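Local coordinates for O-succinylhomoserine sulfhydrylase (Mycobacterium tuberculosis, PDB 3NDN), which probably catalyses the pyridoxal-phosphate-dependent formation of L-homocysteine from O-succinyl-L-homoserine and hydrogen sulfide in methionine biosynthesis, at residues A[358-371]-A[388-400]. Numbering follows the deposited sequence.
Sequences NNLGDAKSLVTHPA and LGDGVVRISVGLE
The guanidinium of Arg394 is sandwiched between Leu360 CD2 over one face (3.6 Å from NH2) and Thr368 CG2 over the other. At its edge NH2 makes a weak, bent bond to Asn358 O (3.1 Å, 132°) and donates to a water held by Asn359 O. A bend at chi3 (68°) turns the guanidinium in between Leu360 and Thr368, and NH1 goes on to Asn177. The antiparallel strands 366-368 and 392-396 are joined through two hydrogen-bonded pairs, Leu366 with Ser396 and Thr368 with Arg394; the strands are neighbours in the mixed C-terminal sheet of this trans-sulfuration-family, PLP-dependent enzyme. On the sheet face of Val367 and Ile395, Val367 CG2 meets Val393 CG1 at 3.6 Å, and both valines touch Leu348 of helix 340-350. At one end the Glu400 carboxylate clasps Ser365: OE2 takes the backbone N on its syn lone pair (2.8 Å, 179°) and OE1 the hydroxyl (2.8 Å), whose oxygen in turn accepts from Gly398 N. OE2 also pairs with Arg33 of a second subunit. At the other end His369 NE2 donates to Asp390 O (2.9 Å), which lies in the imidazole plane, while NE2 stands above the carbonyl plane; Thr372 OG1 is hydrogen-bonded to ND1, and bonds at both nitrogens probably hold the ring's rotation.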
loop_
_atom_site.group_PDB
_atom_site.type_symbol
_atom_site.label_atom_id
_atom_site.label_comp_id
_atom_site.label_asym_id
_atom_site.label_seq_id
_atom_site.Cartn_x
_atom_site.Cartn_y
_atom_site.Cartn_z
ATOM N N ASN A 358 -24.827 6.473 -2.691
ATOM C CA ASN A 358 -25.022 6.832 -4.110
ATOM C C ASN A 358 -24.118 6.116 -5.152
ATOM O O ASN A 358 -24.237 6.369 -6.368
ATOM C CB ASN A 358 -24.904 8.348 -4.272
ATOM C CG ASN A 358 -25.464 8.837 -5.593
ATOM O OD1 ASN A 358 -26.678 8.733 -5.857
ATOM N ND2 ASN A 358 -24.592 9.375 -6.440
ATOM N N ASN A 359 -23.260 5.210 -4.699
ATOM C CA ASN A 359 -22.242 4.589 -5.565
ATOM C C ASN A 359 -22.784 3.351 -6.333
ATOM O O ASN A 359 -23.931 2.935 -6.111
ATOM C CB ASN A 359 -20.987 4.265 -4.726
ATOM C CG ASN A 359 -19.667 4.432 -5.511
ATOM O OD1 ASN A 359 -19.655 4.459 -6.751
ATOM N ND2 ASN A 359 -18.545 4.525 -4.781
ATOM N N LEU A 360 -21.969 2.812 -7.245
ATOM C CA LEU A 360 -22.301 1.662 -8.106
ATOM C C LEU A 360 -21.126 0.697 -8.260
ATOM O O LEU A 360 -19.969 1.086 -8.096
ATOM C CB LEU A 360 -22.673 2.136 -9.532
ATOM C CG LEU A 360 -23.872 3.058 -9.763
ATOM C CD1 LEU A 360 -23.897 3.606 -11.207
ATOM C CD2 LEU A 360 -25.156 2.315 -9.460
ATOM N N GLY A 361 -21.432 -0.550 -8.631
ATOM C CA GLY A 361 -20.409 -1.541 -8.990
ATOM C C GLY A 361 -19.589 -2.105 -7.839
ATOM O O GLY A 361 -18.417 -2.427 -8.021
ATOM N N ASP A 362 -20.198 -2.208 -6.658
ATOM C CA ASP A 362 -19.521 -2.719 -5.445
ATOM C C ASP A 362 -20.071 -4.103 -5.112
ATOM O O ASP A 362 -21.229 -4.423 -5.441
ATOM C CB ASP A 362 -19.770 -1.736 -4.280
ATOM C CG ASP A 362 -18.829 -1.942 -3.059
ATOM O OD1 ASP A 362 -18.301 -3.054 -2.805
ATOM O OD2 ASP A 362 -18.649 -0.947 -2.306
ATOM N N ALA A 363 -19.245 -4.930 -4.465
ATOM C CA ALA A 363 -19.714 -6.213 -3.915
ATOM C C ALA A 363 -20.758 -6.025 -2.790
ATOM O O ALA A 363 -21.571 -6.915 -2.537
ATOM C CB ALA A 363 -18.540 -7.039 -3.409
ATOM N N LYS A 364 -20.719 -4.873 -2.116
ATOM C CA LYS A 364 -21.752 -4.494 -1.135
ATOM C C LYS A 364 -22.955 -3.881 -1.859
ATOM O O LYS A 364 -22.791 -2.945 -2.657
ATOM C CB LYS A 364 -21.170 -3.484 -0.123
ATOM C CG LYS A 364 -20.117 -4.067 0.851
ATOM C CD LYS A 364 -19.432 -2.968 1.682
ATOM C CE LYS A 364 -18.475 -3.519 2.758
ATOM N NZ LYS A 364 -17.446 -4.492 2.247
ATOM N N SER A 365 -24.167 -4.392 -1.596
ATOM C CA SER A 365 -25.368 -3.817 -2.204
ATOM C C SER A 365 -25.719 -2.464 -1.576
ATOM O O SER A 365 -25.546 -2.279 -0.376
ATOM C CB SER A 365 -26.554 -4.779 -2.103
ATOM O OG SER A 365 -26.344 -5.937 -2.900
ATOM N N LEU A 366 -26.194 -1.537 -2.411
ATOM C CA LEU A 366 -26.471 -0.138 -2.023
ATOM C C LEU A 366 -27.825 0.379 -2.582
ATOM O O LEU A 366 -28.285 -0.081 -3.641
ATOM C CB LEU A 366 -25.346 0.782 -2.504
ATOM C CG LEU A 366 -23.876 0.401 -2.301
ATOM C CD1 LEU A 366 -22.984 1.313 -3.090
ATOM C CD2 LEU A 366 -23.486 0.437 -0.820
ATOM N N VAL A 367 -28.440 1.349 -1.883
ATOM C CA VAL A 367 -29.735 1.942 -2.282
ATOM C C VAL A 367 -29.698 3.485 -2.237
ATOM O O VAL A 367 -29.096 4.065 -1.332
ATOM C CB VAL A 367 -30.934 1.365 -1.449
ATOM C CG1 VAL A 367 -30.840 1.732 0.048
ATOM C CG2 VAL A 367 -32.273 1.812 -2.013
ATOM N N THR A 368 -30.313 4.129 -3.228
ATOM C CA THR A 368 -30.392 5.600 -3.250
ATOM C C THR A 368 -31.750 6.150 -3.761
ATOM O O THR A 368 -32.481 5.460 -4.486
ATOM C CB THR A 368 -29.181 6.214 -4.021
ATOM O OG1 THR A 368 -29.042 7.593 -3.670
ATOM C CG2 THR A 368 -29.363 6.096 -5.543
ATOM N N HIS A 369 -32.070 7.401 -3.389
ATOM C CA HIS A 369 -33.275 8.102 -3.857
ATOM C C HIS A 369 -32.845 9.196 -4.841
ATOM O O HIS A 369 -32.384 10.264 -4.409
ATOM C CB HIS A 369 -34.009 8.728 -2.650
ATOM C CG HIS A 369 -35.273 9.459 -2.996
ATOM N ND1 HIS A 369 -35.385 10.833 -2.915
ATOM C CD2 HIS A 369 -36.491 9.007 -3.382
ATOM C CE1 HIS A 369 -36.609 11.195 -3.259
ATOM N NE2 HIS A 369 -37.300 10.106 -3.538
ATOM N N PRO A 370 -32.986 8.940 -6.157
ATOM C CA PRO A 370 -32.410 9.857 -7.149
ATOM C C PRO A 370 -32.917 11.302 -7.119
ATOM O O PRO A 370 -32.127 12.215 -7.337
ATOM C CB PRO A 370 -32.745 9.188 -8.484
ATOM C CG PRO A 370 -32.848 7.713 -8.145
ATOM C CD PRO A 370 -33.490 7.698 -6.785
ATOM N N ALA A 371 -34.206 11.510 -6.835
ATOM C CA ALA A 371 -34.799 12.861 -6.853
ATOM C C ALA A 371 -34.173 13.839 -5.843
ATOM O O ALA A 371 -34.234 15.058 -6.036
ATOM C CB ALA A 371 -36.333 12.793 -6.675
ATOM N N LEU A 388 -39.080 10.963 -13.680
ATOM C CA LEU A 388 -38.435 10.682 -12.396
ATOM C C LEU A 388 -39.155 11.319 -11.191
ATOM O O LEU A 388 -38.734 12.370 -10.678
ATOM C CB LEU A 388 -36.949 11.091 -12.450
ATOM C CG LEU A 388 -36.074 10.943 -11.204
ATOM C CD1 LEU A 388 -35.943 9.488 -10.798
ATOM C CD2 LEU A 388 -34.695 11.573 -11.427
ATOM N N GLY A 389 -40.231 10.675 -10.734
ATOM C CA GLY A 389 -41.007 11.173 -9.585
ATOM C C GLY A 389 -40.345 10.958 -8.227
ATOM O O GLY A 389 -39.315 10.279 -8.126
ATOM N N ASP A 390 -40.948 11.532 -7.182
ATOM C CA ASP A 390 -40.462 11.400 -5.804
ATOM C C ASP A 390 -40.637 9.980 -5.236
ATOM O O ASP A 390 -40.135 9.682 -4.152
ATOM C CB ASP A 390 -41.143 12.422 -4.877
ATOM C CG ASP A 390 -40.504 13.823 -4.935
ATOM O OD1 ASP A 390 -39.267 13.957 -5.135
ATOM O OD2 ASP A 390 -41.246 14.805 -4.728
ATOM N N GLY A 391 -41.336 9.117 -5.972
ATOM C CA GLY A 391 -41.532 7.709 -5.578
ATOM C C GLY A 391 -40.537 6.709 -6.156
ATOM O O GLY A 391 -40.669 5.496 -5.959
ATOM N N VAL A 392 -39.509 7.212 -6.834
ATOM C CA VAL A 392 -38.536 6.347 -7.517
ATOM C C VAL A 392 -37.333 5.988 -6.621
ATOM O O VAL A 392 -36.766 6.862 -5.952
ATOM C CB VAL A 392 -38.065 6.989 -8.848
ATOM C CG1 VAL A 392 -36.952 6.185 -9.478
ATOM C CG2 VAL A 392 -39.240 7.124 -9.823
ATOM N N VAL A 393 -36.982 4.697 -6.612
ATOM C CA VAL A 393 -35.860 4.114 -5.830
ATOM C C VAL A 393 -34.912 3.318 -6.763
ATOM O O VAL A 393 -35.380 2.662 -7.702
ATOM C CB VAL A 393 -36.405 3.202 -4.674
ATOM C CG1 VAL A 393 -35.280 2.523 -3.897
ATOM C CG2 VAL A 393 -37.278 4.016 -3.710
ATOM N N ARG A 394 -33.594 3.413 -6.533
ATOM C CA ARG A 394 -32.571 2.681 -7.323
ATOM C C ARG A 394 -31.714 1.736 -6.451
ATOM O O ARG A 394 -31.136 2.180 -5.451
ATOM C CB ARG A 394 -31.632 3.668 -8.029
ATOM C CG ARG A 394 -30.795 3.033 -9.149
ATOM C CD ARG A 394 -29.652 3.938 -9.619
ATOM N NE ARG A 394 -28.605 4.112 -8.606
ATOM C CZ ARG A 394 -27.574 4.950 -8.729
ATOM N NH1 ARG A 394 -27.449 5.714 -9.816
ATOM N NH2 ARG A 394 -26.669 5.043 -7.757
ATOM N N ILE A 395 -31.617 0.455 -6.834
ATOM C CA ILE A 395 -30.810 -0.526 -6.074
ATOM C C ILE A 395 -29.616 -1.063 -6.898
ATOM O O ILE A 395 -29.782 -1.532 -8.038
ATOM C CB ILE A 395 -31.657 -1.719 -5.535
ATOM C CG1 ILE A 395 -32.718 -1.227 -4.538
ATOM C CG2 ILE A 395 -30.755 -2.784 -4.854
ATOM C CD1 ILE A 395 -33.716 -2.310 -4.100
ATOM N N SER A 396 -28.426 -0.969 -6.314
ATOM C CA SER A 396 -27.185 -1.495 -6.912
ATOM C C SER A 396 -26.881 -2.870 -6.317
ATOM O O SER A 396 -26.661 -2.993 -5.113
ATOM C CB SER A 396 -26.046 -0.503 -6.683
ATOM O OG SER A 396 -24.807 -0.937 -7.234
ATOM N N VAL A 397 -26.875 -3.903 -7.162
ATOM C CA VAL A 397 -26.753 -5.316 -6.713
ATOM C C VAL A 397 -25.313 -5.850 -6.654
ATOM O O VAL A 397 -24.586 -5.828 -7.660
ATOM C CB VAL A 397 -27.652 -6.252 -7.568
ATOM C CG1 VAL A 397 -27.528 -7.739 -7.140
ATOM C CG2 VAL A 397 -29.124 -5.802 -7.461
ATOM N N GLY A 398 -24.927 -6.334 -5.466
ATOM C CA GLY A 398 -23.593 -6.859 -5.197
ATOM C C GLY A 398 -23.541 -8.388 -5.156
ATOM O O GLY A 398 -24.142 -9.064 -5.995
ATOM N N LEU A 399 -22.823 -8.917 -4.169
ATOM C CA LEU A 399 -22.481 -10.340 -4.099
ATOM C C LEU A 399 -23.075 -11.101 -2.912
ATOM O O LEU A 399 -22.847 -12.310 -2.769
ATOM C CB LEU A 399 -20.938 -10.509 -4.145
ATOM C CG LEU A 399 -20.213 -10.133 -5.441
ATOM C CD1 LEU A 399 -18.672 -10.256 -5.317
ATOM C CD2 LEU A 399 -20.709 -10.956 -6.633
ATOM N N GLU A 400 -23.856 -10.428 -2.067
ATOM C CA GLU A 400 -24.554 -11.128 -0.975
ATOM C C GLU A 400 -25.543 -12.187 -1.539
ATOM O O GLU A 400 -25.927 -12.126 -2.720
ATOM C CB GLU A 400 -25.278 -10.146 -0.033
ATOM C CG GLU A 400 -24.433 -8.972 0.470
ATOM C CD GLU A 400 -24.559 -7.712 -0.395
ATOM O OE1 GLU A 400 -24.751 -7.818 -1.618
ATOM O OE2 GLU A 400 -24.433 -6.600 0.146
HETATM O O HOH W 1 -26.374 3.502 -5.078
HETATM O O HOH W 2 -23.770 -2.130 -9.604
HETATM O O HOH W 3 -23.149 -2.192 -5.345
HETATM O O HOH W 4 -22.289 -4.587 -8.274
HETATM O O HOH W 5 -36.409 9.529 -6.783
#